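Catalase (Corynebacterium glutamicum, PDB 4B7H) breaks down hydrogen peroxide to water and oxygen with a haem group, carries bound NADPH, and is inhibited by nitric oxide. Local coordinates at residues A[293-298]-A[448-453]. Residues are numbered along the deposited sequence; the frame is centred on the assembly and turned at random.
Sequences LTKTWS and QDDDDF. With NDP (NADPH dihydro-nicotinamide-adenine-dinucleotide phosphate), chain H.
K295 bridges the two loops with its ammonium end, donating one hydrogen bond from NZ to the backbone O of D451 at 3.0 Å. The donor stands 37° out of the carbonyl plane, so NZ approaches from above that plane and away from the lone-pair directions. Bends at chi2 (-68°) and chi4 (-67°) carry the chain over to that carbonyl. Packing is closest here: CE of K295 lies 3.2 Å from the same D451 O and 3.6 Å from OD1 of D450. NZ stays 4.6 Å from that OD1, too far for a salt bridge; D292 supplies one instead, and T294 OG1 accepts a weak bond. D450 is held separately, its OD2 by the backbone N of H447 and its OD1 by that of N289. The contact thus ties the loop between two strands of the catalase beta-barrel, 270-279 and 305-314, to the loop leading into helix 454-463 of the C-terminal helical region. On its looser side D451 is partly exposed, and its carboxylate turns back to its own segment, toward the helix that follows, where OD1 accepts from I454 N and weakly from F453 N. Beyond K295, the first loop serves NADPH: W297 O accepts a nearly straight bond from the carboxamide N7N at 2.9 Å, and S298 OG donates to phosphate oxygen O2N at 2.6 Å.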
loop_
_atom_site.group_PDB
_atom_site.type_symbol
_atom_site.label_atom_id
_atom_site.label_comp_id
_atom_site.label_asym_id
_atom_site.label_seq_id
_atom_site.Cartn_x
_atom_site.Cartn_y
_atom_site.Cartn_z
ATOM N N LEU A 293 -23.686 26.396 -3.066
ATOM C CA LEU A 293 -22.860 26.539 -1.872
ATOM C C LEU A 293 -22.288 27.945 -1.684
ATOM O O LEU A 293 -22.064 28.382 -0.542
ATOM C CB LEU A 293 -21.734 25.507 -1.919
ATOM C CG LEU A 293 -20.727 25.472 -0.773
ATOM C CD1 LEU A 293 -21.423 25.242 0.576
ATOM C CD2 LEU A 293 -19.687 24.398 -1.061
ATOM N N THR A 294 -22.079 28.662 -2.792
ATOM C CA THR A 294 -21.561 30.030 -2.729
ATOM C C THR A 294 -22.618 31.050 -2.292
ATOM O O THR A 294 -22.320 32.242 -2.169
ATOM C CB THR A 294 -20.943 30.478 -4.085
ATOM O OG1 THR A 294 -21.984 30.655 -5.059
ATOM C CG2 THR A 294 -19.924 29.460 -4.595
ATOM N N LYS A 295 -23.847 30.584 -2.066
ATOM C CA LYS A 295 -24.941 31.445 -1.612
ATOM C C LYS A 295 -25.400 31.048 -0.215
ATOM O O LYS A 295 -25.855 29.918 -0.001
ATOM C CB LYS A 295 -26.144 31.347 -2.557
ATOM C CG LYS A 295 -25.833 31.638 -4.015
ATOM C CD LYS A 295 -25.473 33.099 -4.221
ATOM C CE LYS A 295 -25.299 33.409 -5.696
ATOM N NZ LYS A 295 -24.110 32.719 -6.260
ATOM N N THR A 296 -25.289 31.966 0.738
ATOM C CA THR A 296 -25.891 31.752 2.050
ATOM C C THR A 296 -27.383 32.074 2.006
ATOM O O THR A 296 -27.842 32.833 1.137
ATOM C CB THR A 296 -25.211 32.610 3.131
ATOM O OG1 THR A 296 -25.128 33.973 2.692
ATOM C CG2 THR A 296 -23.814 32.094 3.413
ATOM N N TRP A 297 -28.146 31.486 2.924
ATOM C CA TRP A 297 -29.540 31.878 3.122
ATOM C C TRP A 297 -29.542 33.015 4.125
ATOM O O TRP A 297 -29.003 32.876 5.228
ATOM C CB TRP A 297 -30.358 30.746 3.732
ATOM C CG TRP A 297 -30.535 29.495 2.917
ATOM C CD1 TRP A 297 -30.195 29.285 1.607
ATOM C CD2 TRP A 297 -31.108 28.267 3.386
ATOM N NE1 TRP A 297 -30.522 27.990 1.238
ATOM C CE2 TRP A 297 -31.089 27.354 2.313
ATOM C CE3 TRP A 297 -31.635 27.854 4.619
ATOM C CZ2 TRP A 297 -31.575 26.049 2.436
ATOM C CZ3 TRP A 297 -32.114 26.554 4.740
ATOM C CH2 TRP A 297 -32.077 25.669 3.654
ATOM N N SER A 298 -30.151 34.140 3.769
ATOM C CA SER A 298 -30.201 35.256 4.704
ATOM C C SER A 298 -30.911 34.874 6.002
ATOM O O SER A 298 -31.973 34.239 5.980
ATOM C CB SER A 298 -30.888 36.461 4.074
ATOM O OG SER A 298 -31.041 37.483 5.045
ATOM N N GLN A 448 -33.347 35.010 -9.095
ATOM C CA GLN A 448 -33.389 36.451 -9.342
ATOM C C GLN A 448 -32.082 37.186 -9.048
ATOM O O GLN A 448 -31.616 38.005 -9.848
ATOM C CB GLN A 448 -34.523 37.044 -8.508
ATOM C CG GLN A 448 -34.768 38.520 -8.691
ATOM C CD GLN A 448 -35.994 38.967 -7.921
ATOM O OE1 GLN A 448 -35.889 39.487 -6.811
ATOM N NE2 GLN A 448 -37.168 38.746 -8.499
ATOM N N ASP A 449 -31.478 36.884 -7.905
ATOM C CA ASP A 449 -30.312 37.643 -7.476
ATOM C C ASP A 449 -29.003 36.847 -7.557
ATOM O O ASP A 449 -28.012 37.216 -6.924
ATOM C CB ASP A 449 -30.534 38.191 -6.059
ATOM C CG ASP A 449 -31.656 39.216 -5.996
ATOM O OD1 ASP A 449 -31.872 39.917 -7.002
ATOM O OD2 ASP A 449 -32.317 39.327 -4.941
ATOM N N ASP A 450 -28.988 35.764 -8.334
ATOM C CA ASP A 450 -27.774 34.961 -8.456
ATOM C C ASP A 450 -26.715 35.645 -9.312
ATOM O O ASP A 450 -26.934 35.909 -10.494
ATOM C CB ASP A 450 -28.075 33.588 -9.070
ATOM C CG ASP A 450 -28.783 32.649 -8.115
ATOM O OD1 ASP A 450 -28.692 32.839 -6.884
ATOM O OD2 ASP A 450 -29.412 31.691 -8.607
ATOM N N ASP A 451 -25.566 35.917 -8.702
ATOM C CA ASP A 451 -24.349 36.291 -9.419
ATOM C C ASP A 451 -23.184 35.923 -8.500
ATOM O O ASP A 451 -23.402 35.366 -7.419
ATOM C CB ASP A 451 -24.338 37.783 -9.818
ATOM C CG ASP A 451 -23.806 38.695 -8.721
ATOM O OD1 ASP A 451 -24.003 38.405 -7.526
ATOM O OD2 ASP A 451 -23.175 39.716 -9.061
ATOM N N ASP A 452 -21.958 36.236 -8.902
ATOM C CA ASP A 452 -20.794 35.847 -8.104
ATOM C C ASP A 452 -20.394 36.871 -7.044
ATOM O O ASP A 452 -19.565 36.575 -6.186
ATOM C CB ASP A 452 -19.590 35.571 -9.009
ATOM C CG ASP A 452 -19.779 34.347 -9.884
ATOM O OD1 ASP A 452 -20.543 33.434 -9.496
ATOM O OD2 ASP A 452 -19.147 34.279 -10.958
ATOM N N PHE A 453 -20.978 38.064 -7.094
ATOM C CA PHE A 453 -20.473 39.177 -6.300
ATOM C C PHE A 453 -21.439 39.833 -5.318
ATOM O O PHE A 453 -20.993 40.545 -4.423
ATOM C CB PHE A 453 -19.888 40.258 -7.218
ATOM C CG PHE A 453 -18.709 39.787 -8.012
ATOM C CD1 PHE A 453 -17.469 39.657 -7.412
ATOM C CD2 PHE A 453 -18.846 39.451 -9.356
ATOM C CE1 PHE A 453 -16.377 39.216 -8.140
ATOM C CE2 PHE A 453 -17.761 38.999 -10.086
ATOM C CZ PHE A 453 -16.522 38.887 -9.476
HETATM P PA NDP H . -27.334 39.066 8.976
HETATM O O1A NDP H . -27.105 40.446 9.471
HETATM O O2A NDP H . -28.568 38.447 9.536
HETATM O O5B NDP H . -26.055 38.181 9.360
HETATM C C5B NDP H . -24.757 38.653 9.093
HETATM C C4B NDP H . -23.800 37.552 9.520
HETATM O O4B NDP H . -22.468 37.959 9.240
HETATM C C3B NDP H . -23.906 37.278 11.021
HETATM O O3B NDP H . -23.894 35.882 11.257
HETATM C C2B NDP H . -22.658 37.955 11.559
HETATM O O2B NDP H . -22.180 37.456 12.794
HETATM C C1B NDP H . -21.702 37.732 10.397
HETATM N N9A NDP H . -20.464 38.531 10.496
HETATM C C8A NDP H . -20.224 39.602 11.321
HETATM N N7A NDP H . -18.957 40.030 11.121
HETATM C C5A NDP H . -18.378 39.242 10.181
HETATM C C6A NDP H . -17.108 39.240 9.608
HETATM N N6A NDP H . -16.106 39.893 10.198
HETATM N N1A NDP H . -16.809 38.302 8.647
HETATM C C2A NDP H . -17.751 37.369 8.263
HETATM N N3A NDP H . -19.007 37.374 8.837
HETATM C C4A NDP H . -19.315 38.296 9.782
HETATM O O3 NDP H . -27.350 39.110 7.356
HETATM P PN NDP H . -27.565 37.830 6.392
HETATM O O1N NDP H . -27.763 36.589 7.193
HETATM O O2N NDP H . -28.565 38.242 5.378
HETATM O O5D NDP H . -26.152 37.711 5.629
HETATM C C5D NDP H . -25.481 38.876 5.189
HETATM C C4D NDP H . -24.051 38.526 4.832
HETATM O O4D NDP H . -23.394 38.063 5.994
HETATM C C3D NDP H . -23.993 37.395 3.817
HETATM O O3D NDP H . -23.947 37.893 2.488
HETATM C C2D NDP H . -22.736 36.643 4.221
HETATM O O2D NDP H . -21.641 37.146 3.509
HETATM C C1D NDP H . -22.520 36.982 5.693
HETATM N N1N NDP H . -22.810 35.828 6.572
HETATM C C2N NDP H . -23.968 35.131 6.380
HETATM C C3N NDP H . -24.315 34.042 7.165
HETATM C C7N NDP H . -25.596 33.336 6.862
HETATM O O7N NDP H . -25.689 31.970 7.148
HETATM N N7N NDP H . -26.607 33.999 6.309
HETATM C C4N NDP H . -23.434 33.548 8.293
HETATM C C5N NDP H . -22.191 34.382 8.417
HETATM C C6N NDP H . -21.939 35.460 7.567
HETATM P P2B NDP H . -22.601 38.160 14.186
HETATM O O1X NDP H . -22.233 39.627 14.096
HETATM O O2X NDP H . -24.091 37.977 14.375
HETATM O O3X NDP H . -21.826 37.459 15.287
#